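Metallopeptidase containing co-catalytic metalloactive site (Shewanella denitrificans OS217, PDB 3B2Y) probably acts as a zinc-dependent M14-family metallocarboxypeptidase, cleaving peptide or possibly ester bonds, and here carries nickel in its metal site. Local coordinates at residues A[190-195]-A[239-244]; A[87-92]-A[259-264]; A[9-14]-A[171-176]. All coordinates share one frame; numbering follows the deposited sequence.

Contact 1 (A[190-195]-A[239-244]); sequences GRFSLG and AKLAAC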
loop_
_atom_site.group_PDB
_atom_site.type_symbol
_atom_site.label_atom_id
_atom_site.label_comp_id
_atom_site.label_asym_id
_atom_site.label_seq_id
_atom_site.Cartn_x
_atom_site.Cartn_y
_atom_site.Cartn_z
ATOM N N GLY A 190 19.391 -4.811 -2.181
ATOM C CA GLY A 190 19.922 -4.436 -3.493
ATOM C C GLY A 190 19.267 -3.213 -4.066
ATOM O O GLY A 190 18.611 -2.419 -3.338
ATOM N N ARG A 191 19.344 -3.099 -5.398
ATOM C CA ARG A 191 18.764 -1.933 -6.098
ATOM C C ARG A 191 17.267 -1.757 -5.862
ATOM O O ARG A 191 16.754 -0.623 -5.838
ATOM C CB ARG A 191 19.122 -1.926 -7.610
ATOM C CG ARG A 191 20.277 -1.018 -7.955
ATOM N N PHE A 192 16.525 -2.856 -5.732
ATOM C CA PHE A 192 15.076 -2.758 -5.434
ATOM C C PHE A 192 14.848 -1.873 -4.209
ATOM O O PHE A 192 14.106 -0.870 -4.276
ATOM C CB PHE A 192 14.447 -4.162 -5.266
ATOM C CG PHE A 192 13.031 -4.149 -4.805
ATOM C CD1 PHE A 192 12.003 -3.829 -5.665
ATOM C CD2 PHE A 192 12.713 -4.454 -3.489
ATOM C CE1 PHE A 192 10.658 -3.790 -5.211
ATOM C CE2 PHE A 192 11.416 -4.434 -3.051
ATOM C CZ PHE A 192 10.367 -4.090 -3.949
ATOM N N SER A 193 15.467 -2.272 -3.094
ATOM C CA SER A 193 15.258 -1.636 -1.765
ATOM C C SER A 193 15.793 -0.193 -1.773
ATOM O O SER A 193 15.137 0.736 -1.309
ATOM C CB SER A 193 15.985 -2.417 -0.650
ATOM O OG SER A 193 15.616 -3.783 -0.607
ATOM N N LEU A 194 16.974 -0.023 -2.336
ATOM C CA LEU A 194 17.676 1.249 -2.278
ATOM C C LEU A 194 17.060 2.303 -3.209
ATOM O O LEU A 194 17.015 3.477 -2.857
ATOM C CB LEU A 194 19.168 1.031 -2.526
ATOM C CG LEU A 194 19.893 0.094 -1.542
ATOM C CD1 LEU A 194 21.358 -0.033 -1.861
ATOM C CD2 LEU A 194 19.684 0.548 -0.085
ATOM N N GLY A 195 16.548 1.867 -4.358
ATOM C CA GLY A 195 15.746 2.700 -5.263
ATOM C C GLY A 195 14.482 3.242 -4.607
ATOM O O GLY A 195 14.149 4.417 -4.743
ATOM N N ALA A 239 6.191 -14.299 -3.645
ATOM C CA ALA A 239 6.554 -13.007 -4.281
ATOM C C ALA A 239 8.064 -12.795 -4.263
ATOM O O ALA A 239 8.674 -12.872 -3.214
ATOM C CB ALA A 239 5.896 -11.845 -3.592
ATOM N N LYS A 240 8.620 -12.421 -5.412
ATOM C CA LYS A 240 10.051 -12.303 -5.605
ATOM C C LYS A 240 10.678 -11.113 -4.869
ATOM O O LYS A 240 11.841 -11.171 -4.476
ATOM C CB LYS A 240 10.348 -12.242 -7.123
ATOM C CG LYS A 240 9.856 -13.496 -7.822
ATOM C CD LYS A 240 10.230 -13.534 -9.294
ATOM C CE LYS A 240 9.763 -14.844 -9.914
ATOM N NZ LYS A 240 10.225 -14.967 -11.308
ATOM N N LEU A 241 9.905 -10.046 -4.712
ATOM C CA LEU A 241 10.376 -8.811 -4.088
ATOM C C LEU A 241 9.124 -8.175 -3.404
ATOM O O LEU A 241 7.975 -8.347 -3.841
ATOM C CB LEU A 241 10.946 -7.850 -5.140
ATOM C CG LEU A 241 12.130 -8.172 -6.025
ATOM C CD1 LEU A 241 12.295 -7.148 -7.165
ATOM C CD2 LEU A 241 13.331 -8.265 -5.131
ATOM N N ALA A 242 9.354 -7.593 -2.236
ATOM C CA ALA A 242 8.308 -6.873 -1.553
ATOM C C ALA A 242 8.837 -5.680 -0.830
ATOM O O ALA A 242 9.948 -5.679 -0.310
ATOM C CB ALA A 242 7.465 -7.803 -0.573
ATOM N N ALA A 243 7.985 -4.681 -0.707
ATOM C CA ALA A 243 8.336 -3.537 0.135
ATOM C C ALA A 243 7.105 -2.954 0.803
ATOM O O ALA A 243 6.014 -3.078 0.329
ATOM C CB ALA A 243 9.068 -2.445 -0.678
ATOM N N CYS A 244 7.325 -2.323 1.940
ATOM C CA CYS A 244 6.277 -1.551 2.590
ATOM C C CYS A 244 6.857 -0.177 2.849
ATOM O O CYS A 244 7.812 -0.053 3.640
ATOM C CB CYS A 244 5.901 -2.255 3.876
ATOM S SG CYS A 244 4.753 -1.352 4.919
#

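Contact 2 (A[87-92]-A[259-264]); sequences LHFLRG and ANSAAM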
loop_
_atom_site.group_PDB
_atom_site.type_symbol
_atom_site.label_atom_id
_atom_site.label_comp_id
_atom_site.label_asym_id
_atom_site.label_seq_id
_atom_site.Cartn_x
_atom_site.Cartn_y
_atom_site.Cartn_z
ATOM N N LEU A 87 -4.483 7.013 -5.896
ATOM C CA LEU A 87 -5.326 7.778 -6.788
ATOM C C LEU A 87 -4.539 8.818 -7.590
ATOM O O LEU A 87 -4.805 9.022 -8.792
ATOM C CB LEU A 87 -6.472 8.402 -6.001
ATOM C CG LEU A 87 -7.625 9.050 -6.719
ATOM C CD1 LEU A 87 -8.164 8.153 -7.836
ATOM C CD2 LEU A 87 -8.679 9.300 -5.648
ATOM N N HIS A 88 -3.558 9.461 -6.948
ATOM C CA HIS A 88 -2.673 10.426 -7.592
ATOM C C HIS A 88 -1.833 9.720 -8.671
ATOM O O HIS A 88 -1.741 10.167 -9.812
ATOM C CB HIS A 88 -1.763 11.077 -6.513
ATOM C CG HIS A 88 -0.882 12.173 -7.025
ATOM N ND1 HIS A 88 0.433 11.951 -7.390
ATOM C CD2 HIS A 88 -1.118 13.486 -7.247
ATOM C CE1 HIS A 88 0.967 13.087 -7.809
ATOM N NE2 HIS A 88 0.047 14.032 -7.735
ATOM N N PHE A 89 -1.360 8.533 -8.309
ATOM C CA PHE A 89 -0.566 7.676 -9.177
ATOM C C PHE A 89 -1.375 7.284 -10.412
ATOM O O PHE A 89 -0.920 7.469 -11.511
ATOM C CB PHE A 89 -0.104 6.478 -8.376
ATOM C CG PHE A 89 0.605 5.457 -9.159
ATOM C CD1 PHE A 89 1.831 5.738 -9.697
ATOM C CD2 PHE A 89 0.046 4.203 -9.338
ATOM C CE1 PHE A 89 2.494 4.785 -10.437
ATOM C CE2 PHE A 89 0.721 3.237 -10.062
ATOM C CZ PHE A 89 1.933 3.534 -10.603
ATOM N N LEU A 90 -2.588 6.822 -10.200
ATOM C CA LEU A 90 -3.541 6.446 -11.271
ATOM C C LEU A 90 -3.878 7.602 -12.196
ATOM O O LEU A 90 -3.954 7.449 -13.428
ATOM C CB LEU A 90 -4.836 5.928 -10.668
ATOM C CG LEU A 90 -4.673 4.595 -9.961
ATOM C CD1 LEU A 90 -6.012 4.110 -9.494
ATOM C CD2 LEU A 90 -3.968 3.555 -10.823
ATOM N N ARG A 91 -4.035 8.781 -11.618
ATOM C CA ARG A 91 -4.277 9.962 -12.451
ATOM C C ARG A 91 -3.151 10.194 -13.454
ATOM O O ARG A 91 -3.415 10.712 -14.536
ATOM C CB ARG A 91 -4.542 11.219 -11.599
ATOM C CG ARG A 91 -5.859 11.183 -10.869
ATOM C CD ARG A 91 -6.414 12.555 -10.598
ATOM N NE ARG A 91 -7.667 12.433 -9.859
ATOM C CZ ARG A 91 -8.234 13.394 -9.127
ATOM N NH1 ARG A 91 -7.665 14.592 -8.987
ATOM N NH2 ARG A 91 -9.377 13.136 -8.500
ATOM N N GLY A 92 -1.919 9.804 -13.124
ATOM C CA GLY A 92 -0.747 10.039 -13.976
ATOM C C GLY A 92 -0.513 9.005 -15.078
ATOM O O GLY A 92 0.208 9.270 -16.025
ATOM N N ALA A 259 4.774 11.655 -2.330
ATOM C CA ALA A 259 5.802 10.695 -2.020
ATOM C C ALA A 259 5.341 9.238 -2.258
ATOM O O ALA A 259 6.100 8.440 -2.821
ATOM C CB ALA A 259 6.317 10.877 -0.579
ATOM N N ASN A 260 4.150 8.908 -1.788
ATOM C CA ASN A 260 3.501 7.591 -2.062
ATOM C C ASN A 260 3.390 7.290 -3.560
ATOM O O ASN A 260 3.805 6.214 -4.025
ATOM C CB ASN A 260 2.131 7.540 -1.411
ATOM C CG ASN A 260 2.206 7.107 0.055
ATOM O OD1 ASN A 260 2.276 5.917 0.353
ATOM N ND2 ASN A 260 2.197 8.059 0.961
ATOM N N SER A 261 2.915 8.264 -4.304
ATOM C CA SER A 261 2.803 8.153 -5.756
ATOM C C SER A 261 4.179 7.924 -6.401
ATOM O O SER A 261 4.299 7.137 -7.328
ATOM C CB SER A 261 2.100 9.413 -6.312
ATOM O OG SER A 261 1.864 9.291 -7.711
ATOM N N ALA A 262 5.212 8.613 -5.870
ATOM C CA ALA A 262 6.612 8.481 -6.326
ATOM C C ALA A 262 7.207 7.118 -6.020
ATOM O O ALA A 262 7.897 6.600 -6.908
ATOM C CB ALA A 262 7.493 9.582 -5.710
ATOM N N ALA A 263 6.978 6.580 -4.800
ATOM C CA ALA A 263 7.331 5.157 -4.435
ATOM C C ALA A 263 6.735 4.168 -5.398
ATOM O O ALA A 263 7.432 3.247 -5.864
ATOM C CB ALA A 263 6.939 4.790 -3.022
HETATM N N MSE A 264 5.468 4.380 -5.734
HETATM C CA MSE A 264 4.761 3.514 -6.646
HETATM C C MSE A 264 5.361 3.580 -8.052
HETATM O O MSE A 264 5.472 2.571 -8.736
HETATM C CB MSE A 264 3.269 3.876 -6.658
HETATM C CG MSE A 264 2.544 3.490 -5.448
HETATM SE SE MSE A 264 0.709 4.183 -5.474
HETATM C CE MSE A 264 0.322 4.166 -3.548
#

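Contact 3 (A[9-14]-A[171-176]); sequences ESFVWQ and EDVLMN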
loop_
_atom_site.group_PDB
_atom_site.type_symbol
_atom_site.label_atom_id
_atom_site.label_comp_id
_atom_site.label_asym_id
_atom_site.label_seq_id
_atom_site.Cartn_x
_atom_site.Cartn_y
_atom_site.Cartn_z
ATOM N N GLU A 9 -6.894 6.214 18.276
ATOM C CA GLU A 9 -6.942 7.645 17.944
ATOM C C GLU A 9 -7.240 7.907 16.470
ATOM O O GLU A 9 -6.678 7.231 15.589
ATOM C CB GLU A 9 -5.613 8.314 18.290
ATOM C CG GLU A 9 -5.636 9.793 17.960
ATOM C CD GLU A 9 -4.812 10.610 18.865
ATOM O OE1 GLU A 9 -4.564 10.146 19.998
ATOM O OE2 GLU A 9 -4.452 11.743 18.456
ATOM N N SER A 10 -8.098 8.909 16.216
ATOM C CA SER A 10 -8.407 9.364 14.842
ATOM C C SER A 10 -7.555 10.538 14.396
ATOM O O SER A 10 -7.256 11.436 15.189
ATOM C CB SER A 10 -9.864 9.766 14.745
ATOM O OG SER A 10 -10.720 8.663 14.900
ATOM N N PHE A 11 -7.148 10.506 13.112
ATOM C CA PHE A 11 -6.303 11.524 12.485
ATOM C C PHE A 11 -6.919 11.858 11.145
ATOM O O PHE A 11 -7.266 10.933 10.393
ATOM C CB PHE A 11 -4.900 10.996 12.228
ATOM C CG PHE A 11 -4.165 10.584 13.456
ATOM C CD1 PHE A 11 -4.351 9.334 13.993
ATOM C CD2 PHE A 11 -3.316 11.471 14.099
ATOM C CE1 PHE A 11 -3.667 8.938 15.138
ATOM C CE2 PHE A 11 -2.626 11.092 15.213
ATOM C CZ PHE A 11 -2.818 9.816 15.752
ATOM N N VAL A 12 -6.999 13.155 10.840
ATOM C CA VAL A 12 -7.564 13.658 9.580
ATOM C C VAL A 12 -6.746 14.876 9.038
ATOM O O VAL A 12 -6.271 15.691 9.828
ATOM C CB VAL A 12 -9.029 14.052 9.801
ATOM C CG1 VAL A 12 -9.585 14.789 8.649
ATOM C CG2 VAL A 12 -9.900 12.784 10.108
ATOM N N TRP A 13 -6.702 15.033 7.717
ATOM C CA TRP A 13 -5.975 16.125 7.031
ATOM C C TRP A 13 -6.852 16.703 5.909
ATOM O O TRP A 13 -7.787 16.051 5.458
ATOM C CB TRP A 13 -4.634 15.608 6.468
ATOM C CG TRP A 13 -3.716 15.090 7.530
ATOM C CD1 TRP A 13 -2.783 15.816 8.243
ATOM C CD2 TRP A 13 -3.652 13.741 8.037
ATOM N NE1 TRP A 13 -2.156 14.994 9.155
ATOM C CE2 TRP A 13 -2.677 13.727 9.064
ATOM C CE3 TRP A 13 -4.325 12.537 7.713
ATOM C CZ2 TRP A 13 -2.320 12.548 9.740
ATOM C CZ3 TRP A 13 -3.981 11.371 8.397
ATOM C CH2 TRP A 13 -2.977 11.385 9.395
ATOM N N GLN A 14 -6.565 17.942 5.495
ATOM C CA GLN A 14 -7.140 18.479 4.265
ATOM C C GLN A 14 -6.185 18.208 3.124
ATOM O O GLN A 14 -4.962 18.242 3.292
ATOM C CB GLN A 14 -7.424 19.986 4.364
ATOM C CG GLN A 14 -8.363 20.369 5.484
ATOM C CD GLN A 14 -9.596 19.461 5.588
ATOM O OE1 GLN A 14 -10.184 19.026 4.565
ATOM N NE2 GLN A 14 -9.988 19.166 6.830
ATOM N N GLU A 171 1.921 4.428 6.323
ATOM C CA GLU A 171 2.466 5.608 6.937
ATOM C C GLU A 171 2.755 5.322 8.389
ATOM O O GLU A 171 2.105 4.497 9.027
ATOM C CB GLU A 171 1.508 6.790 6.867
ATOM C CG GLU A 171 0.883 7.151 5.504
ATOM C CD GLU A 171 0.478 8.636 5.468
ATOM O OE1 GLU A 171 1.393 9.474 5.250
ATOM O OE2 GLU A 171 -0.753 8.959 5.620
ATOM N N ASP A 172 3.682 6.060 8.922
ATOM C CA ASP A 172 3.965 6.007 10.342
ATOM C C ASP A 172 3.519 7.357 10.912
ATOM O O ASP A 172 4.221 8.388 10.792
ATOM C CB ASP A 172 5.425 5.701 10.571
ATOM C CG ASP A 172 5.738 5.390 12.042
ATOM O OD1 ASP A 172 5.066 5.981 12.913
ATOM O OD2 ASP A 172 6.658 4.571 12.299
ATOM N N VAL A 173 2.374 7.337 11.585
ATOM C CA VAL A 173 1.588 8.577 11.793
ATOM C C VAL A 173 2.277 9.614 12.650
ATOM O O VAL A 173 2.064 10.813 12.482
ATOM C CB VAL A 173 0.146 8.266 12.346
ATOM C CG1 VAL A 173 0.213 7.722 13.773
ATOM C CG2 VAL A 173 -0.726 9.501 12.301
ATOM N N LEU A 174 3.097 9.158 13.574
ATOM C CA LEU A 174 3.763 10.050 14.492
ATOM C C LEU A 174 5.169 10.449 14.032
ATOM O O LEU A 174 5.825 11.327 14.630
ATOM C CB LEU A 174 3.770 9.377 15.882
ATOM C CG LEU A 174 2.443 9.030 16.533
ATOM C CD1 LEU A 174 2.651 8.614 17.990
ATOM C CD2 LEU A 174 1.404 10.162 16.446
HETATM N N MSE A 175 5.630 9.870 12.931
HETATM C CA MSE A 175 7.007 10.099 12.445
HETATM C C MSE A 175 7.110 11.397 11.654
HETATM O O MSE A 175 6.116 11.837 11.064
HETATM C CB MSE A 175 7.469 8.941 11.536
HETATM C CG MSE A 175 7.848 7.700 12.284
HETATM SE SE MSE A 175 9.476 8.007 13.273
HETATM C CE MSE A 175 10.738 7.677 11.813
ATOM N N ASN A 176 8.294 12.016 11.676
ATOM C CA ASN A 176 8.664 13.076 10.700
ATOM C C ASN A 176 9.624 12.631 9.584
ATOM O O ASN A 176 9.801 13.357 8.609
ATOM C CB ASN A 176 9.290 14.282 11.408
ATOM C CG ASN A 176 8.268 15.101 12.157
ATOM O OD1 ASN A 176 7.637 16.000 11.581
ATOM N ND2 ASN A 176 8.060 14.762 13.419
#

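Contact 1 (A[190-195]-A[239-244])
Phe192, in the first turn of helix 191-201, lays its ring against Leu241, Ala242 and Ala243, where the chain enters strand 242-248. The main aromatic contact is a CH-pi interaction: Leu241 CB sits 3.9 Å from the centroid of the Phe192 ring and only 6° off the ring normal, almost exactly over its middle. Apolar contacts at two places accompany it. The Leu241 branch reaches back toward the root of the ring, bringing CD1 to 3.7 Å from Phe192 CD1, while CD2 lies 4.1 Å from Phe192 CG; the two side chains lie antiparallel, the leucine methyls near the root of the ring and its outer atoms nearest Leu241 CB. At the far end of the ring, Phe192 CZ meets the methyl of Ala243, CB, at 3.9 Å. Phe192 reaches the strand because its CG stands anti to the backbone N (chi1 173°), beside the carbonyl carbon.

The strand belongs to the mixed sheet of the M14 peptidase fold, in which 242-248 runs between 165-172 and 179-183, so the phenylalanine packs a helix onto a central strand.

One polar atom also touches the ring. Ala242 O lies at its edge, near the ring plane, 3.3 Å from Phe192 CE2, a contact of an aromatic C-H edge with a carbonyl rather than a conventional hydrogen bond. Phe267 and Cys271 of helix 253-271 also pack on Phe192, and Cys271 touches Leu241 as well, while Ser193 OG hydrogen-bonds to Glu184 OE2 and Ser182 OG.

Contact 2 (A[87-92]-A[259-264])
Two helices flanking the central sheet of the M14 peptidase fold, 81-92 and 253-271, meet here through His88 and Phe89 on one side and Ser261 and Met264, a selenomethionine, on the other. The local axes of 87-92 and 259-264 approach to 8.6 Å with a signed crossing angle of -57°, and the backbones come close, Phe89 CA lying 4.8 Å from Ser261 CA. A small serine occupies this near point, its OG only 3.3 Å from Phe89 CA.

Ser261 OG forms the polar link. It lies at the edge of the imidazole, in its plane, and makes a nearly straight hydrogen bond with His88 ND1 (3.0 Å, 167°), in which either group could be the donor. Both side chains extend anti to their own backbone N (chi1 -175° in each), bringing the ring nitrogen and the hydroxyl together across the interface.

The apolar half belongs to Phe89 and Met264. Met264 CB lies over the middle of one face of the Phe89 ring, 3.8 Å from its centroid, as a CH-pi contact. The selenium reaches the ring obliquely in a Met-aromatic contact and also packs 3.8 Å from Phe89 CB. Replacing Phe89 with an alanine would probably leave Met264 CB without the aromatic face beneath it and open a gap between the helices.

Beyond the pair, Met264 continues onto Leu167 and Cys169 of strand 165-172, Phe89 also touches Ile268, and Leu87 and Arg91 pack against helix 25-39.

Contact 3 (A[9-14]-A[171-176])
Phe11 and Val173 bring an extended N-terminal segment, without regular secondary structure, against a type I beta turn from Asp172 to Met175, their CA atoms 8.5 Å apart. The turn begins on Asp172, the last residue of strand 165-172 of the central M14 peptidase sheet, and is closed by the backbone bond from Met175 N to Asp172 O. The strand carries the metal ligand His170, and the Val173 side chain is about 8 Å from the bound nickel, which places this surface contact near the metal site.

The valine is the shared partner of two aromatic rings. Its CG2 methyl stands over the centre of one face of Phe11, 3.7 Å from the centroid and 9° off the ring normal, as a CH-pi contact. With CG2 anti to the backbone N, CG1 falls between the backbone N and the carbonyl carbon (chi1 68°) and reaches the outer end of the ring, 4.2 Å from Phe11 CZ.

Trp13 approaches the same valine differently: it presents the edge of its six-membered ring, with Val173 CG2 near the indole plane. Arg256 makes a cation-pi contact with Trp13 and a salt bridge to Glu171 OE1, giving the two segments a common partner.

Leu174 adds a looser apolar touch at the margin of the contact, its CD2 lying 4.3 Å from Phe11 CZ, while Trp13 CH2 comes to 4.1 Å from Val173 CG2.

How the contacts relate
From the N terminus, the extended segment 9-14 comes first, and contact 3 closes its long loop at 171-176, the end of strand 165-172 and the turn there. Before that loop closes, helix 81-92 opens contact 2, which is completed only at 259-264, so contacts 2 and 3 cross. Contact 1 opens after contact 3 has closed and lies wholly within the span of contact 2; helix 253-271 is the next element along the chain. Contacts 1 and 3 reach neighbouring strands of one sheet, with centres about 25 Å apart. Contact 3 ties the N-terminal segment to the turn ending strand 165-172, contact 2 helix 81-92 to helix 253-271, and contact 1 helix 191-201 to strand 242-248.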